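Local coordinates for protein peptidoglycan-binding domain 1 (Burkholderia, PDB 5NM7) that probably degrades bacterial peptidoglycan as a modular phage endolysin, joining a small peptidoglycan-binding domain to a large lysozyme-like muramidase domain, at residues S15-Q20 against S63-G68; D40-F45 against P59-T64. All coordinates share one frame; numbering follows the deposited sequence.

Interaction 1: residues S15-Q20 against S63-G68; sequences SYLQRQ and STLSAG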
loop_
_atom_site.group_PDB
_atom_site.type_symbol
_atom_site.label_atom_id
_atom_site.label_comp_id
_atom_site.label_asym_id
_atom_site.label_seq_id
_atom_site.Cartn_x
_atom_site.Cartn_y
_atom_site.Cartn_z
ATOM N N SER A 15 19.816 6.400 -17.908
ATOM C CA SER A 15 20.528 7.652 -18.196
ATOM C C SER A 15 19.518 8.787 -18.329
ATOM O O SER A 15 19.807 9.887 -17.894
ATOM C CB SER A 15 21.484 7.533 -19.394
ATOM O OG SER A 15 20.876 6.870 -20.434
ATOM N N TYR A 16 18.339 8.514 -18.901
ATOM C CA TYR A 16 17.267 9.502 -18.968
ATOM C C TYR A 16 16.852 9.945 -17.559
ATOM O O TYR A 16 16.815 11.125 -17.253
ATOM C CB TYR A 16 16.071 8.969 -19.748
ATOM C CG TYR A 16 14.962 9.981 -19.868
ATOM C CD1 TYR A 16 15.111 11.104 -20.693
ATOM C CD2 TYR A 16 13.790 9.862 -19.126
ATOM C CE1 TYR A 16 14.108 12.062 -20.796
ATOM C CE2 TYR A 16 12.777 10.814 -19.227
ATOM C CZ TYR A 16 12.955 11.915 -20.061
ATOM O OH TYR A 16 11.962 12.856 -20.165
ATOM N N LEU A 17 16.660 8.983 -16.661
ATOM C CA LEU A 17 16.395 9.332 -15.254
ATOM C C LEU A 17 17.484 10.206 -14.650
ATOM O O LEU A 17 17.197 11.208 -13.983
ATOM C CB LEU A 17 16.246 8.054 -14.410
ATOM C CG LEU A 17 16.038 8.250 -12.915
ATOM C CD1 LEU A 17 14.675 8.874 -12.607
ATOM C CD2 LEU A 17 16.170 6.890 -12.243
ATOM N N GLN A 18 18.737 9.833 -14.859
ATOM C CA GLN A 18 19.865 10.560 -14.280
ATOM C C GLN A 18 19.870 12.022 -14.786
ATOM O O GLN A 18 20.033 12.966 -14.014
ATOM C CB GLN A 18 21.162 9.870 -14.616
ATOM C CG GLN A 18 21.348 8.547 -13.880
ATOM C CD GLN A 18 22.466 7.691 -14.410
ATOM O OE1 GLN A 18 22.797 7.711 -15.602
ATOM N NE2 GLN A 18 23.055 6.908 -13.528
ATOM N N ARG A 19 19.637 12.197 -16.083
ATOM C CA ARG A 19 19.509 13.567 -16.645
ATOM C C ARG A 19 18.382 14.366 -16.008
ATOM O O ARG A 19 18.572 15.552 -15.692
ATOM C CB ARG A 19 19.338 13.516 -18.162
ATOM C CG ARG A 19 20.620 13.076 -18.840
ATOM C CD ARG A 19 20.650 13.320 -20.337
ATOM N NE ARG A 19 22.043 13.169 -20.774
ATOM C CZ ARG A 19 22.570 12.081 -21.342
ATOM N NH1 ARG A 19 21.826 11.010 -21.622
ATOM N NH2 ARG A 19 23.869 12.072 -21.650
ATOM N N GLN A 20 17.228 13.724 -15.786
ATOM C CA GLN A 20 16.076 14.380 -15.151
ATOM C C GLN A 20 16.399 14.760 -13.700
ATOM O O GLN A 20 16.081 15.864 -13.261
ATOM C CB GLN A 20 14.834 13.502 -15.227
ATOM C CG GLN A 20 14.249 13.220 -16.597
ATOM C CD GLN A 20 13.741 14.495 -17.247
ATOM O OE1 GLN A 20 12.565 14.872 -17.073
ATOM N NE2 GLN A 20 14.597 15.185 -17.913
ATOM N N SER A 63 6.122 11.284 -12.589
ATOM C CA SER A 63 5.210 12.400 -12.752
ATOM C C SER A 63 5.775 13.709 -12.181
ATOM O O SER A 63 5.701 14.750 -12.825
ATOM C CB SER A 63 3.817 12.062 -12.180
ATOM O OG SER A 63 3.000 13.205 -12.239
ATOM N N THR A 64 6.359 13.672 -10.986
ATOM C CA THR A 64 6.940 14.882 -10.400
ATOM C C THR A 64 8.206 15.281 -11.115
ATOM O O THR A 64 8.475 16.468 -11.353
ATOM C CB THR A 64 7.200 14.713 -8.900
ATOM O OG1 THR A 64 5.960 14.308 -8.297
ATOM C CG2 THR A 64 7.657 16.020 -8.289
ATOM N N LEU A 65 8.964 14.278 -11.490
ATOM C CA LEU A 65 10.254 14.538 -12.049
ATOM C C LEU A 65 10.155 15.095 -13.482
ATOM O O LEU A 65 10.987 15.939 -13.886
ATOM C CB LEU A 65 11.044 13.236 -11.979
ATOM C CG LEU A 65 12.505 13.285 -12.265
ATOM C CD1 LEU A 65 13.225 14.250 -11.345
ATOM C CD2 LEU A 65 13.028 11.874 -12.124
ATOM N N SER A 66 9.129 14.681 -14.218
ATOM C CA SER A 66 8.919 15.100 -15.613
ATOM C C SER A 66 7.995 16.300 -15.765
ATOM O O SER A 66 8.097 17.014 -16.778
ATOM C CB SER A 66 8.384 13.935 -16.446
ATOM O OG SER A 66 6.992 13.714 -16.214
ATOM N N ALA A 67 7.083 16.515 -14.801
ATOM C CA ALA A 67 6.053 17.571 -14.914
ATOM C C ALA A 67 5.852 18.458 -13.688
ATOM O O ALA A 67 4.994 19.342 -13.708
ATOM C CB ALA A 67 4.714 16.955 -15.328
ATOM N N GLY A 68 6.592 18.224 -12.609
ATOM C CA GLY A 68 6.447 18.985 -11.390
ATOM C C GLY A 68 5.114 18.897 -10.672
ATOM O O GLY A 68 4.819 19.744 -9.835
#
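The hydroxyl of S66 is hydrogen-bonded to the backbone O of W62, one turn earlier in its own helix, and S66 meets helix 12-23 through CA and CB instead. Both carbons lie near Q20, whose OE1 is 3.9 Å from S66 CA and 3.7 Å from L65 O. Q20 OE1 and L65 O are both acceptors, so their closeness is not a bond.

The contact is carried mainly by L65. A chi1 of -169° swings its isobutyl group out from helix 59-67, where it forks: CD1 lies 3.8 Å from the carbonyl O of Q20, while CD2 presses on L17 CD1 at 3.5 Å, tight for two methyls. The L17 and L65 side chains cross at about a right angle. Branched leucine suits this place because its two methyls part, CD1 to the Q20 carbonyl and CD2 to both L17 CD1 and Q20 CB.

Q20 adds its aliphatic part: CB packs 3.8 Å from L65 CG, and chi1 of -66° keeps CG beside the backbone N and sets it over one face of the Y16 ring, toward its rim; the bend at chi2 then turns the amide. Glutamine thus offers carbon to the leucine and carries its amide oxygen on past L65 toward S66. The axes of the helical segments 15-20 and 63-67 cross at 65° within the peptidoglycan-binding domain. Being almost wholly van der Waals in nature, this contact depends on complementary shape rather than on directional bonds.

Interaction 2: residues D40-F45 against P59-T64; sequences DAVMAF and PKTWST. With GLY (glycine), chain C.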
loop_
_atom_site.group_PDB
_atom_site.type_symbol
_atom_site.label_atom_id
_atom_site.label_comp_id
_atom_site.label_asym_id
_atom_site.label_seq_id
_atom_site.Cartn_x
_atom_site.Cartn_y
_atom_site.Cartn_z
ATOM N N ASP A 40 20.245 7.204 -4.099
ATOM C CA ASP A 40 20.310 8.329 -3.155
ATOM C C ASP A 40 19.742 9.590 -3.740
ATOM O O ASP A 40 19.048 10.333 -3.045
ATOM C CB ASP A 40 21.748 8.612 -2.704
ATOM C CG ASP A 40 22.290 7.563 -1.793
ATOM O OD1 ASP A 40 21.544 6.639 -1.409
ATOM O OD2 ASP A 40 23.489 7.629 -1.509
ATOM N N ALA A 41 20.032 9.848 -5.017
ATOM C CA ALA A 41 19.478 11.025 -5.681
ATOM C C ALA A 41 17.959 10.954 -5.811
ATOM O O ALA A 41 17.284 11.966 -5.624
ATOM C CB ALA A 41 20.125 11.251 -7.055
ATOM N N VAL A 42 17.437 9.772 -6.143
ATOM C CA VAL A 42 16.010 9.576 -6.240
ATOM C C VAL A 42 15.417 9.834 -4.853
ATOM O O VAL A 42 14.452 10.568 -4.730
ATOM C CB VAL A 42 15.655 8.180 -6.782
ATOM C CG1 VAL A 42 14.169 7.921 -6.691
ATOM C CG2 VAL A 42 16.059 8.071 -8.232
ATOM N N MET A 43 16.041 9.265 -3.820
ATOM C CA MET A 43 15.571 9.488 -2.453
ATOM C C MET A 43 15.558 10.958 -2.058
ATOM O O MET A 43 14.553 11.466 -1.558
ATOM C CB MET A 43 16.384 8.665 -1.444
ATOM C CG MET A 43 16.013 7.203 -1.418
ATOM S SD MET A 43 16.394 6.468 0.192
ATOM C CE MET A 43 18.181 6.591 0.116
ATOM N N ALA A 44 16.654 11.667 -2.345
ATOM C CA ALA A 44 16.749 13.079 -2.054
ATOM C C ALA A 44 15.703 13.871 -2.830
ATOM O O ALA A 44 15.059 14.770 -2.290
ATOM C CB ALA A 44 18.164 13.604 -2.324
ATOM N N PHE A 45 15.512 13.543 -4.105
ATOM C CA PHE A 45 14.471 14.179 -4.890
ATOM C C PHE A 45 13.081 13.931 -4.295
ATOM O O PHE A 45 12.260 14.853 -4.167
ATOM C CB PHE A 45 14.491 13.689 -6.349
ATOM C CG PHE A 45 13.352 14.205 -7.160
ATOM C CD1 PHE A 45 13.393 15.486 -7.715
ATOM C CD2 PHE A 45 12.196 13.441 -7.346
ATOM C CE1 PHE A 45 12.301 15.973 -8.406
ATOM C CE2 PHE A 45 11.127 13.929 -8.055
ATOM C CZ PHE A 45 11.182 15.199 -8.597
ATOM N N PRO A 59 5.921 5.440 -11.053
ATOM C CA PRO A 59 5.054 6.401 -11.773
ATOM C C PRO A 59 4.858 7.727 -11.046
ATOM O O PRO A 59 4.789 8.794 -11.669
ATOM C CB PRO A 59 3.737 5.631 -11.936
ATOM C CG PRO A 59 4.081 4.204 -11.714
ATOM C CD PRO A 59 5.226 4.157 -10.794
ATOM N N LYS A 60 4.800 7.693 -9.717
ATOM C CA LYS A 60 4.647 8.925 -8.958
ATOM C C LYS A 60 5.870 9.798 -9.068
ATOM O O LYS A 60 5.760 11.022 -9.242
ATOM C CB LYS A 60 4.339 8.629 -7.479
ATOM C CG LYS A 60 3.030 7.890 -7.302
ATOM C CD LYS A 60 2.847 7.516 -5.852
ATOM C CE LYS A 60 1.522 6.809 -5.656
ATOM N NZ LYS A 60 1.383 6.354 -4.248
ATOM N N THR A 61 7.047 9.188 -8.913
ATOM C CA THR A 61 8.289 9.943 -9.030
ATOM C C THR A 61 8.437 10.502 -10.447
ATOM O O THR A 61 8.774 11.692 -10.600
ATOM C CB THR A 61 9.490 9.106 -8.642
ATOM O OG1 THR A 61 9.330 8.703 -7.268
ATOM C CG2 THR A 61 10.764 9.918 -8.707
ATOM N N TRP A 62 8.170 9.676 -11.441
ATOM C CA TRP A 62 8.241 10.121 -12.842
ATOM C C TRP A 62 7.338 11.320 -13.118
ATOM O O TRP A 62 7.749 12.275 -13.800
ATOM C CB TRP A 62 7.919 9.004 -13.817
ATOM C CG TRP A 62 9.065 8.110 -14.093
ATOM C CD1 TRP A 62 9.140 6.784 -13.847
ATOM C CD2 TRP A 62 10.304 8.478 -14.699
ATOM N NE1 TRP A 62 10.345 6.296 -14.255
ATOM C CE2 TRP A 62 11.078 7.311 -14.800
ATOM C CE3 TRP A 62 10.818 9.680 -15.195
ATOM C CZ2 TRP A 62 12.352 7.304 -15.342
ATOM C CZ3 TRP A 62 12.071 9.681 -15.743
ATOM C CH2 TRP A 62 12.837 8.501 -15.814
ATOM N N SER A 63 6.122 11.284 -12.589
ATOM C CA SER A 63 5.210 12.400 -12.752
ATOM C C SER A 63 5.775 13.709 -12.181
ATOM O O SER A 63 5.701 14.750 -12.825
ATOM C CB SER A 63 3.817 12.062 -12.180
ATOM O OG SER A 63 3.000 13.205 -12.239
ATOM N N THR A 64 6.359 13.672 -10.986
ATOM C CA THR A 64 6.940 14.882 -10.400
ATOM C C THR A 64 8.206 15.281 -11.115
ATOM O O THR A 64 8.475 16.468 -11.353
ATOM C CB THR A 64 7.200 14.713 -8.900
ATOM O OG1 THR A 64 5.960 14.308 -8.297
ATOM C CG2 THR A 64 7.657 16.020 -8.289
HETATM N N GLY C . 8.266 5.301 -5.338
HETATM C CA GLY C . 7.111 4.810 -6.151
HETATM C C GLY C . 6.702 5.751 -7.274
HETATM O O GLY C . 5.599 5.593 -7.807
HETATM O OXT GLY C . 7.490 6.631 -7.680
#
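F45 points its ring from helix 36-48 at two threonine methyls of helix 59-67, in the core of the small three-helix peptidoglycan-binding domain. The axes of the helical segments 40-45 and 59-64 cross at 71°. The F45 ring extends away from its backbone N (chi1 174°), far enough to meet T64 CG2 with its end, CZ, at 3.6 Å, and T61 CG2 with its flank, CD2, at 4.0 Å. Both methyls approach obliquely. The F45 and T61 side chains run past one another in opposite senses, and V42 CG1 adds a looser contact to T61 CG2.

Threonine suits both places because it divides its duties. T64 gives its methyl to the ring while OG1 bonds to the backbone O of R69. T61 likewise turns CG2 into the core and OG1 toward a bound glycine, and Q46 NE2 also hydrogen-bonds to that hydroxyl, helping to fix it.

The glycine carboxylate sits at the N-terminal end of helix 59-67, where amides point outward and the helix dipole probably adds to the attraction. K60 N donates to its O at 2.9 Å. D54 and I56 hold the ligand as well, while the extended K60 chain carries NZ away to a salt bridge with E207. Glycine OXT is gripped twice by T61: by the backbone N at 2.9 Å (N-H...O angle 156°) and by OG1 at 2.8 Å.

How the interactions relate
From the N terminus the chain passes through helix 12-23, then helix 36-48, then helix 59-67, and the last of these receives both contacts. Interaction 2 closes the shorter loop, with 13 residues between its segments. Interaction 1 closes a longer one of 42 residues that encompasses helix 36-48, and the two share S63 and T64, so the contacts nest with overlapping ends. Their centres are 8 Å apart and they merge into one core: L65 CD1 packs 3.5 Å from F45 CE1, and L17 CD2 approaches V42 CG2 from the first helix. Together they tie all three helices of the peptidoglycan-binding domain into a compact bundle.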